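Local structure of tyrosyl-tRNA synthetase (Aeropyrum pernix, 2CYA) at residues 40-45 with 53-58; 101-104 with 108-111; 118-121 with 125-128. The protein attaches tyrosine to its cognate tRNA, first activating the amino acid with ATP and then passing it from Tyr-AMP to the acceptor end. All blocks are in the same frame, centred on the assembly; numbering follows the deposited sequence.

Contact 1. Residues 40-45 with 53-58; sequences IGYEPS and LVWMYK
With a first torsion of 62°, Trp55 tucks its CG between its own backbone N and carbonyl carbon, a setting seldom taken inside a helix, and this throws the indole across toward Ile40 and Tyr42 on strand 37-42. In Ile40, CG1 lies anti to the backbone N (chi1 -176°) and CD1 continues outward, the side chain meeting that of Trp55 at about a right angle. The methyl comes to 3.3 Å from Trp55 CD2, riding above the ring plane but displaced to the rim, while Ile40 CG2 reaches Trp55 CZ3 at 4.0 Å. On the other side of the indole lies CG of Met56, 3.7 Å from the plane, so the aromatic is clasped between two aliphatic groups. Further along, Trp55 CZ2 hangs over one face of the Tyr42 ring, 4.0 Å from Tyr42 CG, the planes inclined at 33°. With the indole cut back to an alanine, Ile40 CD1, the Tyr42 ring and Met56 CG would probably lose their common partner, leaving a gap between strand and helix. Helix 51-64, the crossover from strand 37-42 to strand 68-73, also carries Trp52, a probable ATP-binding residue whose ring meets that of Trp55. The joint is wholly apolar and buried, so shape and dispersion, not directed bonds, hold strand and helix together here.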
ATOM      1  N   ILE A  40      15.934   3.488 -14.099  1.00 21.39           N
ATOM      2  CA  ILE A  40      16.582   3.770 -12.830  1.00 22.04           C
ATOM      3  C   ILE A  40      15.500   4.605 -12.139  1.00 25.10           C
ATOM      4  O   ILE A  40      14.796   5.408 -12.785  1.00 23.80           O
ATOM      5  CB  ILE A  40      17.900   4.592 -12.885  1.00 21.70           C
ATOM      6  CG1 ILE A  40      18.452   4.688 -11.451  1.00 23.13           C
ATOM      7  CG2 ILE A  40      17.680   5.970 -13.486  1.00 25.02           C
ATOM      8  CD1 ILE A  40      19.822   5.425 -11.284  1.00 18.33           C
ATOM      9  N   GLY A  41      15.315   4.350 -10.852  1.00 24.74           N
ATOM     10  CA  GLY A  41      14.347   5.092 -10.083  1.00 24.67           C
ATOM     11  C   GLY A  41      15.162   5.760  -9.001  1.00 26.64           C
ATOM     12  O   GLY A  41      15.997   5.115  -8.356  1.00 29.37           O
ATOM     13  N   TYR A  42      14.933   7.041  -8.784  1.00 26.01           N
ATOM     14  CA  TYR A  42      15.683   7.747  -7.765  1.00 26.35           C
ATOM     15  C   TYR A  42      14.783   8.750  -7.070  1.00 26.60           C
ATOM     16  O   TYR A  42      13.839   9.265  -7.669  1.00 27.43           O
ATOM     17  CB  TYR A  42      16.863   8.481  -8.413  1.00 23.54           C
ATOM     18  CG  TYR A  42      16.461   9.778  -9.065  1.00 24.13           C
ATOM     19  CD1 TYR A  42      16.593  10.987  -8.385  1.00 23.15           C
ATOM     20  CD2 TYR A  42      15.864   9.792 -10.338  1.00 23.03           C
ATOM     21  CE1 TYR A  42      16.135  12.193  -8.953  1.00 23.32           C
ATOM     22  CE2 TYR A  42      15.405  10.990 -10.914  1.00 21.03           C
ATOM     23  CZ  TYR A  42      15.547  12.181 -10.211  1.00 24.62           C
ATOM     24  OH  TYR A  42      15.115  13.370 -10.765  1.00 25.74           O
ATOM     25  N   GLU A  43      15.094   9.040  -5.812  1.00 27.88           N
ATOM     26  CA  GLU A  43      14.330  10.013  -5.048  1.00 29.42           C
ATOM     27  C   GLU A  43      14.879  11.418  -5.319  1.00 30.21           C
ATOM     28  O   GLU A  43      16.069  11.669  -5.110  1.00 30.12           O
ATOM     29  CB  GLU A  43      14.447   9.736  -3.535  1.00 30.51           C
ATOM     30  CG  GLU A  43      13.751   8.477  -3.013  1.00 31.75           C
ATOM     31  CD  GLU A  43      14.047   8.229  -1.530  1.00 35.23           C
ATOM     32  OE1 GLU A  43      14.119   9.197  -0.747  1.00 36.06           O
ATOM     33  OE2 GLU A  43      14.210   7.062  -1.138  1.00 36.82           O
ATOM     34  N   PRO A  44      14.035  12.339  -5.821  1.00 29.97           N
ATOM     35  CA  PRO A  44      14.542  13.697  -6.067  1.00 29.93           C
ATOM     36  C   PRO A  44      14.493  14.313  -4.667  1.00 32.29           C
ATOM     37  O   PRO A  44      13.505  14.953  -4.272  1.00 34.91           O
ATOM     38  CB  PRO A  44      13.499  14.302  -7.014  1.00 28.80           C
ATOM     39  CG  PRO A  44      12.805  13.077  -7.643  1.00 28.97           C
ATOM     40  CD  PRO A  44      12.722  12.131  -6.467  1.00 28.80           C
ATOM     41  N   SER A  45      15.556  14.087  -3.912  1.00 33.24           N
ATOM     42  CA  SER A  45      15.621  14.504  -2.527  1.00 34.99           C
ATOM     43  C   SER A  45      16.422  15.751  -2.189  1.00 36.73           C
ATOM     44  O   SER A  45      16.632  16.037  -1.004  1.00 38.11           O
ATOM     45  CB  SER A  45      16.163  13.343  -1.708  1.00 35.85           C
ATOM     46  OG  SER A  45      17.439  12.983  -2.207  1.00 38.29           O
ATOM     47  N   LEU A  53      26.228  11.502 -10.612  1.00 24.51           N
ATOM     48  CA  LEU A  53      26.789  11.486 -11.965  1.00 24.16           C
ATOM     49  C   LEU A  53      27.139  10.046 -12.360  1.00 24.07           C
ATOM     50  O   LEU A  53      27.002   9.661 -13.525  1.00 27.06           O
ATOM     51  CB  LEU A  53      28.030  12.396 -12.055  1.00 23.37           C
ATOM     52  CG  LEU A  53      27.839  13.930 -12.027  1.00 24.66           C
ATOM     53  CD1 LEU A  53      29.197  14.626 -12.042  1.00 22.06           C
ATOM     54  CD2 LEU A  53      27.008  14.388 -13.243  1.00 23.69           C
ATOM     55  N   VAL A  54      27.564   9.244 -11.387  1.00 24.26           N
ATOM     56  CA  VAL A  54      27.904   7.851 -11.656  1.00 25.18           C
ATOM     57  C   VAL A  54      26.728   7.108 -12.288  1.00 24.95           C
ATOM     58  O   VAL A  54      26.905   6.407 -13.293  1.00 24.26           O
ATOM     59  CB  VAL A  54      28.311   7.081 -10.370  1.00 27.80           C
ATOM     60  CG1 VAL A  54      28.609   5.626 -10.725  1.00 27.89           C
ATOM     61  CG2 VAL A  54      29.527   7.729  -9.717  1.00 26.88           C
ATOM     62  N   TRP A  55      25.523   7.233 -11.728  1.00 22.61           N
ATOM     63  CA  TRP A  55      24.423   6.521 -12.366  1.00 22.83           C
ATOM     64  C   TRP A  55      23.942   7.236 -13.638  1.00 24.54           C
ATOM     65  O   TRP A  55      23.415   6.601 -14.548  1.00 25.07           O
ATOM     66  CB  TRP A  55      23.268   6.260 -11.386  1.00 24.83           C
ATOM     67  CG  TRP A  55      22.569   7.446 -10.783  1.00 23.51           C
ATOM     68  CD1 TRP A  55      22.680   7.897  -9.494  1.00 22.46           C
ATOM     69  CD2 TRP A  55      21.557   8.251 -11.407  1.00 24.15           C
ATOM     70  NE1 TRP A  55      21.787   8.928  -9.274  1.00 25.47           N
ATOM     71  CE2 TRP A  55      21.086   9.164 -10.431  1.00 25.95           C
ATOM     72  CE3 TRP A  55      20.996   8.280 -12.696  1.00 26.36           C
ATOM     73  CZ2 TRP A  55      20.081  10.099 -10.702  1.00 23.54           C
ATOM     74  CZ3 TRP A  55      19.996   9.205 -12.967  1.00 27.06           C
ATOM     75  CH2 TRP A  55      19.546  10.108 -11.965  1.00 25.04           C
ATOM     76  N   MET A  56      24.166   8.550 -13.734  1.00 24.07           N
ATOM     77  CA  MET A  56      23.758   9.258 -14.945  1.00 24.90           C
ATOM     78  C   MET A  56      24.619   8.767 -16.125  1.00 24.98           C
ATOM     79  O   MET A  56      24.120   8.550 -17.218  1.00 25.31           O
ATOM     80  CB  MET A  56      23.899  10.772 -14.760  1.00 23.45           C
ATOM     81  CG  MET A  56      22.892  11.372 -13.776  1.00 20.20           C
ATOM     82  SD  MET A  56      23.216  13.126 -13.447  1.00 25.25           S
ATOM     83  CE  MET A  56      21.843  13.553 -12.299  1.00 20.94           C
ATOM     84  N   TYR A  57      25.910   8.571 -15.887  1.00 25.48           N
ATOM     85  CA  TYR A  57      26.807   8.088 -16.939  1.00 26.89           C
ATOM     86  C   TYR A  57      26.410   6.669 -17.341  1.00 27.81           C
ATOM     87  O   TYR A  57      26.540   6.280 -18.508  1.00 28.41           O
ATOM     88  CB  TYR A  57      28.267   8.097 -16.457  1.00 23.15           C
ATOM     89  CG  TYR A  57      28.830   9.486 -16.200  1.00 25.98           C
ATOM     90  CD1 TYR A  57      28.429  10.585 -16.978  1.00 24.28           C
ATOM     91  CD2 TYR A  57      29.802   9.694 -15.225  1.00 24.83           C
ATOM     92  CE1 TYR A  57      28.981  11.839 -16.791  1.00 25.21           C
ATOM     93  CE2 TYR A  57      30.370  10.950 -15.031  1.00 26.70           C
ATOM     94  CZ  TYR A  57      29.958  12.022 -15.819  1.00 26.71           C
ATOM     95  OH  TYR A  57      30.540  13.263 -15.635  1.00 22.91           O
ATOM     96  N   LYS A  58      25.932   5.896 -16.367  1.00 25.99           N
ATOM     97  CA  LYS A  58      25.520   4.532 -16.634  1.00 27.35           C
ATOM     98  C   LYS A  58      24.249   4.562 -17.489  1.00 28.81           C
ATOM     99  O   LYS A  58      24.073   3.724 -18.371  1.00 29.93           O
ATOM    100  CB  LYS A  58      25.310   3.773 -15.323  1.00 27.46           C
ATOM    101  CG  LYS A  58      25.129   2.268 -15.461  1.00 33.44           C
ATOM    102  CD  LYS A  58      26.125   1.613 -16.443  1.00 34.17           C
ATOM    103  CE  LYS A  58      27.582   1.857 -16.068  1.00 34.29           C
ATOM    104  NZ  LYS A  58      28.481   1.208 -17.082  1.00 39.03           N
TER

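Contact 2. Residues 101-104 with 108-111; sequences VMEA and PVER
Glu103 and Val109 face each other across a short reversal of the chain, their CA atoms 5.8 Å apart, the nearest such pair of the two segments. Residues 101-104 are the last turn of helix 88-104; after three linking residues the chain comes back as a single 3-10 turn at 109-111, closed by the backbone bond from Arg111 N to Pro108 O at 3.0 Å. Pro108 leads into the turn with its CB directed away from 101-104, whereas the CB of Val109 points toward it.

Val109 does nearly all the touching from its side, its two methyls dividing the work. Its CG1, anti to the carbonyl carbon (chi1 -64°), rests against the helix backbone, 3.8 Å from Glu103 N, and also meets Met102 CB at 4.0 Å. The other methyl, CG2, turns toward the Glu103 side chain and lies 3.9 Å from Glu103 CB. The two segments form the helix-to-strand turn of a beta-alpha-beta crossover in the Rossmann-type sheet of this class I synthetase: helix 88-104 follows strand 68-73 in the chain, after helix 75-80, and the 3-10 turn leads into strand 113-116, at the edge of that sheet in this chain. Phe114 of that strand touches both Val109 and Met102.

Glu103 runs extended beyond CG and crosses Val109 at about a right angle, so CB and one carboxylate oxygen, OE1, both border Val109 CG2, OE1 at 3.9 Å. Its other oxygen, OE2, has a long, weak ion pair with Arg100. Glu110 brings a second carboxylate into the neighbourhood, Glu110 OE1 being 6.2 Å from Glu103 OE1; these like charges are not in contact, and any repulsion between them is probably modest on this exposed side.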
ATOM      1  N   VAL A 101      20.711  18.603 -15.378  1.00 30.00           N
ATOM      2  CA  VAL A 101      22.052  18.147 -15.055  1.00 25.82           C
ATOM      3  C   VAL A 101      22.429  16.986 -15.968  1.00 28.14           C
ATOM      4  O   VAL A 101      23.549  16.937 -16.483  1.00 28.39           O
ATOM      5  CB  VAL A 101      22.143  17.664 -13.595  1.00 25.77           C
ATOM      6  CG1 VAL A 101      23.460  16.898 -13.384  1.00 19.85           C
ATOM      7  CG2 VAL A 101      22.053  18.867 -12.625  1.00 24.50           C
ATOM      8  N   MET A 102      21.504  16.049 -16.168  1.00 27.14           N
ATOM      9  CA  MET A 102      21.792  14.899 -17.013  1.00 29.52           C
ATOM     10  C   MET A 102      22.144  15.310 -18.438  1.00 30.47           C
ATOM     11  O   MET A 102      23.076  14.774 -19.025  1.00 31.30           O
ATOM     12  CB  MET A 102      20.617  13.912 -17.025  1.00 27.39           C
ATOM     13  CG  MET A 102      20.479  13.142 -15.720  1.00 29.81           C
ATOM     14  SD  MET A 102      19.024  12.089 -15.683  1.00 30.19           S
ATOM     15  CE  MET A 102      19.523  10.717 -16.813  1.00 28.13           C
ATOM     16  N   GLU A 103      21.392  16.257 -18.980  1.00 30.08           N
ATOM     17  CA  GLU A 103      21.619  16.751 -20.327  1.00 30.98           C
ATOM     18  C   GLU A 103      22.988  17.416 -20.407  1.00 31.11           C
ATOM     19  O   GLU A 103      23.818  17.067 -21.252  1.00 27.75           O
ATOM     20  CB  GLU A 103      20.523  17.759 -20.694  1.00 33.11           C
ATOM     21  CG  GLU A 103      20.830  18.622 -21.918  1.00 36.97           C
ATOM     22  CD  GLU A 103      19.629  19.458 -22.366  1.00 37.26           C
ATOM     23  OE1 GLU A 103      18.981  19.078 -23.353  1.00 40.16           O
ATOM     24  OE2 GLU A 103      19.325  20.485 -21.724  1.00 39.94           O
ATOM     25  N   ALA A 104      23.219  18.370 -19.506  1.00 30.70           N
ATOM     26  CA  ALA A 104      24.482  19.091 -19.456  1.00 29.32           C
ATOM     27  C   ALA A 104      25.648  18.152 -19.171  1.00 30.69           C
ATOM     28  O   ALA A 104      26.790  18.478 -19.476  1.00 32.57           O
ATOM     29  CB  ALA A 104      24.415  20.168 -18.389  1.00 30.14           C
ATOM     30  N   PRO A 108      22.190  11.482 -23.340  1.00 29.37           N
ATOM     31  CA  PRO A 108      21.282  11.776 -24.457  1.00 30.98           C
ATOM     32  C   PRO A 108      19.830  11.727 -23.963  1.00 31.66           C
ATOM     33  O   PRO A 108      19.118  10.759 -24.236  1.00 31.99           O
ATOM     34  CB  PRO A 108      21.588  10.656 -25.452  1.00 30.04           C
ATOM     35  CG  PRO A 108      21.966   9.507 -24.562  1.00 30.98           C
ATOM     36  CD  PRO A 108      22.814  10.151 -23.490  1.00 31.17           C
ATOM     37  N   VAL A 109      19.404  12.763 -23.239  1.00 30.37           N
ATOM     38  CA  VAL A 109      18.058  12.793 -22.675  1.00 32.47           C
ATOM     39  C   VAL A 109      16.910  12.692 -23.678  1.00 34.89           C
ATOM     40  O   VAL A 109      15.798  12.305 -23.318  1.00 33.60           O
ATOM     41  CB  VAL A 109      17.852  14.047 -21.776  1.00 30.57           C
ATOM     42  CG1 VAL A 109      18.801  13.976 -20.571  1.00 31.41           C
ATOM     43  CG2 VAL A 109      18.112  15.324 -22.564  1.00 30.70           C
ATOM     44  N   GLU A 110      17.177  13.012 -24.940  1.00 36.98           N
ATOM     45  CA  GLU A 110      16.131  12.941 -25.953  1.00 38.42           C
ATOM     46  C   GLU A 110      15.662  11.501 -26.137  1.00 38.35           C
ATOM     47  O   GLU A 110      14.517  11.253 -26.521  1.00 38.60           O
ATOM     48  CB  GLU A 110      16.633  13.494 -27.294  1.00 41.20           C
ATOM     49  CG  GLU A 110      17.728  12.674 -27.971  1.00 45.42           C
ATOM     50  CD  GLU A 110      19.120  12.925 -27.401  1.00 48.89           C
ATOM     51  OE1 GLU A 110      19.264  13.777 -26.492  1.00 51.19           O
ATOM     52  OE2 GLU A 110      20.077  12.268 -27.876  1.00 51.03           O
ATOM     53  N   ARG A 111      16.554  10.557 -25.859  1.00 37.61           N
ATOM     54  CA  ARG A 111      16.263   9.138 -25.996  1.00 37.75           C
ATOM     55  C   ARG A 111      15.794   8.512 -24.679  1.00 38.17           C
ATOM     56  O   ARG A 111      15.537   7.316 -24.621  1.00 38.95           O
ATOM     57  CB  ARG A 111      17.511   8.405 -26.511  1.00 39.14           C
ATOM     58  CG  ARG A 111      17.938   8.836 -27.932  1.00 41.04           C
ATOM     59  CD  ARG A 111      19.296   8.246 -28.363  1.00 43.00           C
ATOM     60  NE  ARG A 111      19.248   6.806 -28.598  1.00 45.78           N
ATOM     61  CZ  ARG A 111      20.316   6.037 -28.807  1.00 48.25           C
ATOM     62  NH1 ARG A 111      21.535   6.567 -28.811  1.00 50.17           N
ATOM     63  NH2 ARG A 111      20.171   4.731 -29.018  1.00 49.71           N
TER

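Contact 3. Residues 118-121 with 125-128; sequences EELA and DYWG
Trp127 NE1 donates to the backbone oxygen of Ala121 at 2.7 Å, a nearly straight bond (159° at the hydrogen). The oxygen lies in the indole plane, at the pyrrole edge, while seen from the carbonyl the donor is tilted 28° out of the peptide plane. This bond satisfies a carbonyl at the C-terminal end of helix 117-121 and fixes the turn of the indole, whose benzo side then reaches Ala121 CB through CZ2 at 4.1 Å. One residue earlier, Tyr126 has CG anti to its backbone N (chi1 170°), which presents a ring face to Leu120: Leu120 CB sits over the ring centre at 4.1 Å in a CH-pi contact, and Leu120 CD2 approaches Tyr126 CE1 at 3.9 Å. Beyond the ring, Tyr126 OH is hydrogen-bonded to Asp172 OD1 and Met168 O, and so probably positions, from the second shell, an acid predicted to bind L-tyrosine. Trp127 stacks on Trp127 of the second subunit. Helices 117-121 and 124-135, which follow strand 113-116 and join the tyrosine pocket to the dimer partner, are consistent with the connective peptide inserted between the Rossmann-fold halves in class I tyrosyl-tRNA synthetases.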
ATOM      1  N   GLU A 118       3.814  10.040 -10.184  1.00 30.91           N
ATOM      2  CA  GLU A 118       2.399  10.394 -10.192  1.00 33.47           C
ATOM      3  C   GLU A 118       1.627   9.705 -11.310  1.00 32.63           C
ATOM      4  O   GLU A 118       0.445   9.392 -11.147  1.00 32.70           O
ATOM      5  CB  GLU A 118       2.221  11.906 -10.340  1.00 38.26           C
ATOM      6  CG  GLU A 118       0.830  12.380  -9.996  1.00 43.22           C
ATOM      7  CD  GLU A 118       0.813  13.286  -8.781  1.00 49.26           C
ATOM      8  OE1 GLU A 118       1.486  12.975  -7.763  1.00 51.56           O
ATOM      9  OE2 GLU A 118       0.114  14.317  -8.847  1.00 53.12           O
ATOM     10  N   GLU A 119       2.280   9.479 -12.444  1.00 30.35           N
ATOM     11  CA  GLU A 119       1.626   8.822 -13.564  1.00 32.85           C
ATOM     12  C   GLU A 119       1.326   7.377 -13.198  1.00 31.76           C
ATOM     13  O   GLU A 119       0.317   6.829 -13.612  1.00 32.83           O
ATOM     14  CB  GLU A 119       2.499   8.863 -14.825  1.00 34.59           C
ATOM     15  CG  GLU A 119       2.992  10.255 -15.191  1.00 42.55           C
ATOM     16  CD  GLU A 119       3.878  10.265 -16.439  1.00 46.06           C
ATOM     17  OE1 GLU A 119       4.725  11.189 -16.550  1.00 46.18           O
ATOM     18  OE2 GLU A 119       3.718   9.360 -17.299  1.00 47.37           O
ATOM     19  N   LEU A 120       2.204   6.751 -12.425  1.00 30.56           N
ATOM     20  CA  LEU A 120       1.951   5.377 -12.025  1.00 30.24           C
ATOM     21  C   LEU A 120       0.873   5.363 -10.933  1.00 30.78           C
ATOM     22  O   LEU A 120      -0.025   4.523 -10.945  1.00 32.61           O
ATOM     23  CB  LEU A 120       3.241   4.732 -11.501  1.00 31.38           C
ATOM     24  CG  LEU A 120       4.155   4.033 -12.526  1.00 31.34           C
ATOM     25  CD1 LEU A 120       4.480   4.961 -13.690  1.00 31.26           C
ATOM     26  CD2 LEU A 120       5.422   3.591 -11.834  1.00 28.30           C
ATOM     27  N   ALA A 121       0.968   6.312 -10.007  1.00 28.43           N
ATOM     28  CA  ALA A 121       0.041   6.420  -8.892  1.00 29.32           C
ATOM     29  C   ALA A 121      -1.414   6.589  -9.315  1.00 29.80           C
ATOM     30  O   ALA A 121      -2.318   6.222  -8.561  1.00 28.41           O
ATOM     31  CB  ALA A 121       0.457   7.591  -7.970  1.00 27.69           C
ATOM     32  N   ASP A 125      -4.247  -0.146 -11.958  1.00 30.43           N
ATOM     33  CA  ASP A 125      -3.477  -1.359 -12.211  1.00 31.09           C
ATOM     34  C   ASP A 125      -2.139  -1.346 -11.494  1.00 29.18           C
ATOM     35  O   ASP A 125      -1.632  -2.393 -11.117  1.00 29.61           O
ATOM     36  CB  ASP A 125      -3.268  -1.564 -13.709  1.00 34.68           C
ATOM     37  CG  ASP A 125      -4.560  -1.928 -14.420  1.00 37.34           C
ATOM     38  OD1 ASP A 125      -5.470  -2.456 -13.740  1.00 39.17           O
ATOM     39  OD2 ASP A 125      -4.662  -1.696 -15.645  1.00 39.81           O
ATOM     40  N   TYR A 126      -1.568  -0.163 -11.296  1.00 26.02           N
ATOM     41  CA  TYR A 126      -0.312  -0.093 -10.585  1.00 25.94           C
ATOM     42  C   TYR A 126      -0.540  -0.545  -9.137  1.00 26.64           C
ATOM     43  O   TYR A 126       0.204  -1.392  -8.620  1.00 25.65           O
ATOM     44  CB  TYR A 126       0.240   1.327 -10.593  1.00 24.77           C
ATOM     45  CG  TYR A 126       1.413   1.500  -9.671  1.00 25.44           C
ATOM     46  CD1 TYR A 126       2.681   1.005 -10.008  1.00 24.68           C
ATOM     47  CD2 TYR A 126       1.269   2.193  -8.474  1.00 25.53           C
ATOM     48  CE1 TYR A 126       3.773   1.215  -9.169  1.00 26.20           C
ATOM     49  CE2 TYR A 126       2.343   2.400  -7.628  1.00 24.47           C
ATOM     50  CZ  TYR A 126       3.593   1.916  -7.971  1.00 26.91           C
ATOM     51  OH  TYR A 126       4.653   2.131  -7.105  1.00 24.27           O
ATOM     52  N   TRP A 127      -1.566   0.013  -8.485  1.00 25.52           N
ATOM     53  CA  TRP A 127      -1.854  -0.366  -7.098  1.00 23.93           C
ATOM     54  C   TRP A 127      -2.287  -1.813  -7.071  1.00 23.75           C
ATOM     55  O   TRP A 127      -2.022  -2.530  -6.120  1.00 23.53           O
ATOM     56  CB  TRP A 127      -2.907   0.579  -6.482  1.00 22.95           C
ATOM     57  CG  TRP A 127      -2.353   1.980  -6.397  1.00 19.43           C
ATOM     58  CD1 TRP A 127      -2.649   3.038  -7.227  1.00 20.79           C
ATOM     59  CD2 TRP A 127      -1.281   2.422  -5.555  1.00 18.24           C
ATOM     60  NE1 TRP A 127      -1.816   4.100  -6.955  1.00 20.54           N
ATOM     61  CE2 TRP A 127      -0.967   3.747  -5.935  1.00 18.42           C
ATOM     62  CE3 TRP A 127      -0.548   1.820  -4.516  1.00 18.96           C
ATOM     63  CZ2 TRP A 127       0.052   4.488  -5.312  1.00 16.78           C
ATOM     64  CZ3 TRP A 127       0.465   2.558  -3.898  1.00 17.52           C
ATOM     65  CH2 TRP A 127       0.755   3.879  -4.302  1.00 16.58           C
ATOM     66  N   GLY A 128      -2.921  -2.259  -8.148  1.00 26.14           N
ATOM     67  CA  GLY A 128      -3.303  -3.659  -8.222  1.00 27.40           C
ATOM     68  C   GLY A 128      -2.054  -4.532  -8.089  1.00 30.00           C
ATOM     69  O   GLY A 128      -2.094  -5.597  -7.435  1.00 28.96           O
TER

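Contacts 1 and 2 touch through apolar side chains: Met56 SD lies 3.6 Å from Met102 CG and 3.8 Å from Val101 CG1, and Trp55 CZ3 comes to 4.1 Å from Met102 SD. Contact 3 stands apart, its centre about 22 Å from that of contact 1 and about 26 Å from that of contact 2. Contacts 1 and 3 probably border the active site, the first beside the probable ATP residue Trp52 and a bound sulfate, probably from the crystallisation liquor, about 3 Å from the Trp55 side chain, the second through Asp172 of the predicted tyrosine pocket. Contact 2 is farther off, its Met102 side chain about 8 Å from that of Trp52.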